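Local coordinates for extracellular solute-binding protein, family 1 (Trichodesmium erythraeum IMS101, PDB 6G7N) that binds ferric iron and probably serves as the extracytoplasmic solute-binding component of an ABC transporter for iron uptake, at residues A[132-137]-A[191-196]; A[141-146]-A[308-313]. All blocks are in the same frame, centred on the assembly; numbering follows the deposited sequence. Where two conformers were deposited one is given.

Contact 1: residues A[132-137]-A[191-196]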
loop_
_atom_site.group_PDB
_atom_site.type_symbol
_atom_site.label_atom_id
_atom_site.label_comp_id
_atom_site.label_asym_id
_atom_site.label_seq_id
_atom_site.Cartn_x
_atom_site.Cartn_y
_atom_site.Cartn_z
ATOM N N ILE A 132 3.369 21.555 -4.772
ATOM C CA ILE A 132 3.222 20.134 -4.387
ATOM C C ILE A 132 2.862 20.023 -2.921
ATOM O O ILE A 132 3.480 20.661 -2.062
ATOM C CB ILE A 132 4.516 19.350 -4.649
ATOM C CG1 ILE A 132 4.899 19.471 -6.110
ATOM C CG2 ILE A 132 4.357 17.883 -4.239
ATOM C CD1 ILE A 132 6.059 18.628 -6.572
ATOM N N VAL A 133 1.872 19.178 -2.606
ATOM C CA VAL A 133 1.584 18.798 -1.219
ATOM C C VAL A 133 1.805 17.278 -1.051
ATOM O O VAL A 133 1.403 16.461 -1.885
ATOM C CB VAL A 133 0.181 19.236 -0.755
ATOM C CG1 VAL A 133 0.102 20.757 -0.597
ATOM C CG2 VAL A 133 -0.913 18.733 -1.652
ATOM N N ILE A 134 2.429 16.923 0.063
ATOM C CA ILE A 134 2.673 15.527 0.402
ATOM C C ILE A 134 2.863 15.453 1.925
ATOM O O ILE A 134 3.316 16.407 2.563
ATOM C CB ILE A 134 3.890 14.951 -0.367
ATOM C CG1 ILE A 134 3.999 13.420 -0.217
ATOM C CG2 ILE A 134 5.192 15.612 0.074
ATOM C CD1 ILE A 134 4.975 12.784 -1.193
ATOM N N ARG A 135 2.520 14.300 2.497
ATOM C CA ARG A 135 2.664 14.091 3.939
ATOM C C ARG A 135 4.115 13.843 4.337
ATOM O O ARG A 135 5.030 13.787 3.490
ATOM C CB ARG A 135 1.753 12.953 4.388
ATOM C CG ARG A 135 2.225 11.577 3.996
ATOM C CD ARG A 135 1.174 10.549 4.213
ATOM N NE ARG A 135 0.829 10.325 5.601
ATOM C CZ ARG A 135 -0.128 9.471 5.982
ATOM N NH1 ARG A 135 -0.836 8.801 5.067
ATOM N NH2 ARG A 135 -0.389 9.310 7.267
ATOM N N SER A 136 4.318 13.694 5.640
ATOM C CA SER A 136 5.660 13.620 6.220
ATOM C C SER A 136 6.453 12.391 5.790
ATOM O O SER A 136 5.934 11.401 5.279
ATOM C CB SER A 136 5.582 13.647 7.718
ATOM O OG SER A 136 5.346 12.362 8.219
ATOM N N SER A 137 7.749 12.459 6.076
ATOM C CA SER A 137 8.664 11.370 5.803
ATOM C C SER A 137 8.559 10.218 6.776
ATOM O O SER A 137 9.165 9.180 6.537
ATOM C CB SER A 137 10.102 11.886 5.769
ATOM O OG SER A 137 10.406 12.374 7.055
ATOM N N ILE A 191 -0.870 19.788 -7.115
ATOM C CA ILE A 191 -0.700 18.345 -7.213
ATOM C C ILE A 191 -0.240 17.822 -5.862
ATOM O O ILE A 191 0.306 18.548 -5.029
ATOM C CB ILE A 191 0.271 17.927 -8.350
ATOM C CG1 ILE A 191 1.678 18.439 -8.082
ATOM C CG2 ILE A 191 -0.248 18.342 -9.715
ATOM C CD1 ILE A 191 2.700 17.889 -9.068
ATOM N N GLY A 192 -0.455 16.528 -5.659
ATOM C CA GLY A 192 0.050 15.846 -4.478
ATOM C C GLY A 192 0.241 14.395 -4.756
ATOM O O GLY A 192 -0.134 13.919 -5.818
ATOM N N LEU A 193 0.876 13.690 -3.812
ATOM C CA LEU A 193 0.983 12.226 -3.894
ATOM C C LEU A 193 0.115 11.617 -2.815
ATOM O O LEU A 193 0.107 12.077 -1.673
ATOM C CB LEU A 193 2.426 11.736 -3.738
ATOM C CG LEU A 193 3.421 12.119 -4.811
ATOM C CD1 LEU A 193 4.802 11.476 -4.673
ATOM C CD2 LEU A 193 2.957 11.774 -6.220
ATOM N N ALA A 194 -0.622 10.574 -3.187
ATOM C CA ALA A 194 -1.474 9.840 -2.240
ATOM C C ALA A 194 -1.770 8.476 -2.830
ATOM O O ALA A 194 -1.614 8.265 -4.028
ATOM C CB ALA A 194 -2.756 10.596 -1.935
ATOM N N ASN A 195 -2.261 7.571 -1.984
ATOM C CA ASN A 195 -2.677 6.266 -2.487
ATOM C C ASN A 195 -4.050 6.374 -3.164
ATOM O O ASN A 195 -4.935 7.098 -2.701
ATOM C CB ASN A 195 -2.707 5.221 -1.368
ATOM C CG ASN A 195 -1.335 4.794 -0.877
ATOM O OD1 ASN A 195 -0.317 5.015 -1.553
ATOM N ND2 ASN A 195 -1.303 4.166 0.295
ATOM N N SER A 196 -4.200 5.575 -4.215
ATOM C CA SER A 196 -5.382 5.542 -5.059
ATOM C C SER A 196 -6.691 5.394 -4.275
ATOM O O SER A 196 -7.693 6.066 -4.582
ATOM C CB SER A 196 -5.207 4.362 -6.049
ATOM O OG SER A 196 -4.879 3.132 -5.388
HETATM O O HOH W 1 0.869 12.209 0.998
#

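Contact 2: residues A[141-146]-A[308-313]. With FE (Fe (III) ion), chain E.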
loop_
_atom_site.group_PDB
_atom_site.type_symbol
_atom_site.label_atom_id
_atom_site.label_comp_id
_atom_site.label_asym_id
_atom_site.label_seq_id
_atom_site.Cartn_x
_atom_site.Cartn_y
_atom_site.Cartn_z
ATOM N N TYR A 141 4.238 4.777 3.260
ATOM C CA TYR A 141 3.967 4.826 1.830
ATOM C C TYR A 141 5.032 5.645 1.097
ATOM O O TYR A 141 5.498 5.285 0.012
ATOM C CB TYR A 141 2.595 5.394 1.509
ATOM C CG TYR A 141 1.430 4.886 2.334
ATOM C CD1 TYR A 141 1.343 3.539 2.715
ATOM C CD2 TYR A 141 0.394 5.722 2.696
ATOM C CE1 TYR A 141 0.273 3.080 3.460
ATOM C CE2 TYR A 141 -0.706 5.267 3.430
ATOM C CZ TYR A 141 -0.780 3.942 3.797
ATOM O OH TYR A 141 -1.829 3.495 4.540
ATOM N N ASN A 142 5.375 6.789 1.696
ATOM C CA ASN A 142 6.403 7.650 1.144
ATOM C C ASN A 142 7.782 6.992 1.214
ATOM O O ASN A 142 8.572 7.108 0.274
ATOM C CB ASN A 142 6.457 8.965 1.924
ATOM C CG ASN A 142 5.341 9.914 1.573
ATOM O OD1 ASN A 142 4.710 9.804 0.510
ATOM N ND2 ASN A 142 5.120 10.919 2.447
ATOM N N GLN A 143 8.093 6.353 2.336
ATOM C CA GLN A 143 9.365 5.658 2.455
ATOM C C GLN A 143 9.504 4.602 1.346
ATOM O O GLN A 143 10.555 4.475 0.717
ATOM C CB GLN A 143 9.514 5.035 3.833
ATOM C CG GLN A 143 9.635 6.064 4.939
ATOM C CD GLN A 143 9.512 5.492 6.326
ATOM O OE1 GLN A 143 9.421 4.286 6.512
ATOM N NE2 GLN A 143 9.479 6.366 7.314
ATOM N N SER A 144 8.415 3.868 1.075
ATOM C CA SER A 144 8.465 2.838 0.058
ATOM C C SER A 144 8.622 3.407 -1.355
ATOM O O SER A 144 9.346 2.849 -2.177
ATOM C CB SER A 144 7.232 1.921 0.170
ATOM O OG SER A 144 7.399 1.105 1.329
ATOM N N LEU A 145 7.927 4.522 -1.631
ATOM C CA LEU A 145 8.111 5.164 -2.931
ATOM C C LEU A 145 9.552 5.663 -3.104
ATOM O O LEU A 145 10.164 5.454 -4.152
ATOM C CB LEU A 145 7.104 6.295 -3.103
ATOM C CG LEU A 145 7.266 7.090 -4.389
ATOM C CD1 LEU A 145 6.987 6.283 -5.650
ATOM C CD2 LEU A 145 6.303 8.268 -4.361
ATOM N N ILE A 146 10.086 6.315 -2.083
ATOM C CA ILE A 146 11.471 6.768 -2.164
ATOM C C ILE A 146 12.447 5.601 -2.292
ATOM O O ILE A 146 13.417 5.693 -3.054
ATOM C CB ILE A 146 11.782 7.763 -1.032
ATOM C CG1 ILE A 146 11.237 9.167 -1.340
ATOM C CG2 ILE A 146 13.293 7.936 -0.847
ATOM C CD1 ILE A 146 9.949 9.384 -2.059
ATOM N N LYS A 308 17.185 7.732 5.504
ATOM C CA LYS A 308 18.420 8.525 5.462
ATOM C C LYS A 308 18.345 9.645 4.426
ATOM O O LYS A 308 18.673 10.789 4.715
ATOM C CB LYS A 308 19.638 7.622 5.204
ATOM C CG LYS A 308 20.961 8.367 5.093
ATOM C CD LYS A 308 22.069 7.419 4.678
ATOM C CE LYS A 308 23.205 8.154 3.992
ATOM N NZ LYS A 308 24.410 7.285 3.939
ATOM N N LEU A 309 17.896 9.310 3.218
ATOM C CA LEU A 309 17.802 10.302 2.158
ATOM C C LEU A 309 16.827 11.414 2.525
ATOM O O LEU A 309 17.112 12.605 2.342
ATOM C CB LEU A 309 17.400 9.620 0.834
ATOM C CG LEU A 309 17.163 10.536 -0.347
ATOM C CD1 LEU A 309 17.032 9.708 -1.605
ATOM C CD2 LEU A 309 15.838 11.227 -0.222
ATOM N N MET A 310 15.657 11.033 3.036
ATOM C CA MET A 310 14.644 12.007 3.424
ATOM C C MET A 310 15.167 13.003 4.454
ATOM O O MET A 310 14.891 14.202 4.387
ATOM C CB MET A 310 13.401 11.249 3.893
ATOM C CG MET A 310 12.721 10.521 2.722
ATOM S SD MET A 310 11.643 9.141 3.172
ATOM C CE MET A 310 9.980 9.650 2.634
ATOM N N ASP A 311 15.926 12.488 5.417
ATOM C CA ASP A 311 16.531 13.348 6.417
ATOM C C ASP A 311 17.559 14.275 5.784
ATOM O O ASP A 311 17.572 15.487 6.070
ATOM C CB ASP A 311 17.180 12.514 7.520
ATOM C CG ASP A 311 18.035 13.375 8.470
ATOM O OD1 ASP A 311 17.452 14.080 9.301
ATOM O OD2 ASP A 311 19.268 13.413 8.321
ATOM N N ARG A 312 18.399 13.707 4.943
ATOM C CA ARG A 312 19.436 14.529 4.240
ATOM C C ARG A 312 18.897 15.737 3.465
ATOM O O ARG A 312 19.490 16.816 3.454
ATOM C CB ARG A 312 20.263 13.627 3.300
ATOM C CG ARG A 312 21.386 14.261 2.472
ATOM C CD ARG A 312 22.482 14.949 3.281
ATOM N NE ARG A 312 23.600 15.545 2.528
ATOM C CZ ARG A 312 24.444 16.433 3.063
ATOM N NH1 ARG A 312 24.292 16.800 4.330
ATOM N NH2 ARG A 312 25.431 16.958 2.355
ATOM N N VAL A 313 17.726 15.564 2.841
ATOM C CA VAL A 313 17.155 16.652 2.044
ATOM C C VAL A 313 16.147 17.512 2.801
ATOM O O VAL A 313 15.523 18.407 2.202
ATOM C CB VAL A 313 16.534 16.134 0.734
ATOM C CG1 VAL A 313 17.592 15.428 -0.107
ATOM C CG2 VAL A 313 15.324 15.220 0.954
HETATM FE FE FE E . -3.715 3.574 4.041
#

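Contact 1: residues A[132-137]-A[191-196]
V133 sits beside G192 in a short parallel ladder and hydrogen-bonds I191 and L193, its two backbone polar atoms satisfied unequally. The amide N of V133 reaches I191 O at 3.0 Å with 163° at the hydrogen, lying in the carbonyl plane. Its carbonyl O accepts from L193 N at 3.4 Å and only 142°, a weak bond that marks where the pairing begins to open. I191 O also receives the CA-H of I132, the CA lying 3.4 Å from that oxygen. Two residues further on, a water takes over: it accepts from R135 N at 3.1 Å and donates to L193 O at 2.8 Å. Outer neighbours satisfy other backbone groups: I132 hydrogen-bonds N168 and A170, and G192 bonds M106 of strand 96-108. I132 CG1 lies 3.9 Å from I191 CG1, the two side chains meeting at a slant. With CG1 anti to the backbone N (chi1 -169°), I134 runs alongside L193, CD1 to CD1 at 3.7 Å. The strands form a beta-alpha-beta crossover within the mixed sheet, connected through helices 140-167 and 177-186. One good bond, a weak one and a water hold the ladder, with buried aliphatic packing completing the join as the two segments diverge.

Contact 2: residues A[141-146]-A[308-313]
M310 reaches from helix 303-312 to the flank of helix 140-167, where N142, Q143 and I146 receive it; the two short helical segments run nearly perpendicular (98°), with their axes 10.9 Å apart at closest approach. Y141, first in the segment, faces the other way: its OH binds the iron(III) ion at 1.9 Å, in company with the hydroxyls of Y197 and Y198, and D-alanine touches it. Next, N142 offers its CB to M310 CE at 3.7 Å, while its amide turns aside to hydrogen-bond R103 through OD1. At Q143 the backbone N lies 3.8 Å from the same methyl, and CG is 4.1 Å from M310 SD, the two chains crossing at about a right angle. The bend at the end of M310 (chi3 116°) turns CE onto these atoms; M310 was modelled in two conformers, and the distances are those of one. Q143 OE1 is bonded to N303, at the start of helix 303-312. One turn after N142, I146 points toward the partner helix, its CG2 4.2 Å from L309 CD1 and its CG1 4.2 Å from M310 CE. The packing joins the C-terminal helix to the back of helix 140-167, whose Y141 belongs to a tyrosine iron site of the kind found in ferric-binding proteins of the periplasmic-binding-protein fold.

Contacts 1 and 2 lie with their centres about 13 Å apart and meet through the loop that leads from strand 132-133 into helix 140-167. Two probable hydrogen bonds tie them: Q143 NE2 to S137 O at 2.9 Å, and N142 ND2 to S136 O at 3.0 Å. Thus the residues that receive helix 303-312 also hold the loop leaving the ladder. Nearer the metal, N195 ND2 packs 3.3 Å from CD2 of the iron ligand Y141, and hydrogen-bonds the hydroxyl of Y197, another ligand. Segment 191-196 runs directly into Y197 and Y198, so these two, on the helix that follows strand 191-195, join Y141 of helix 140-167 at the iron, which lies about 13 Å from the L193 side chain.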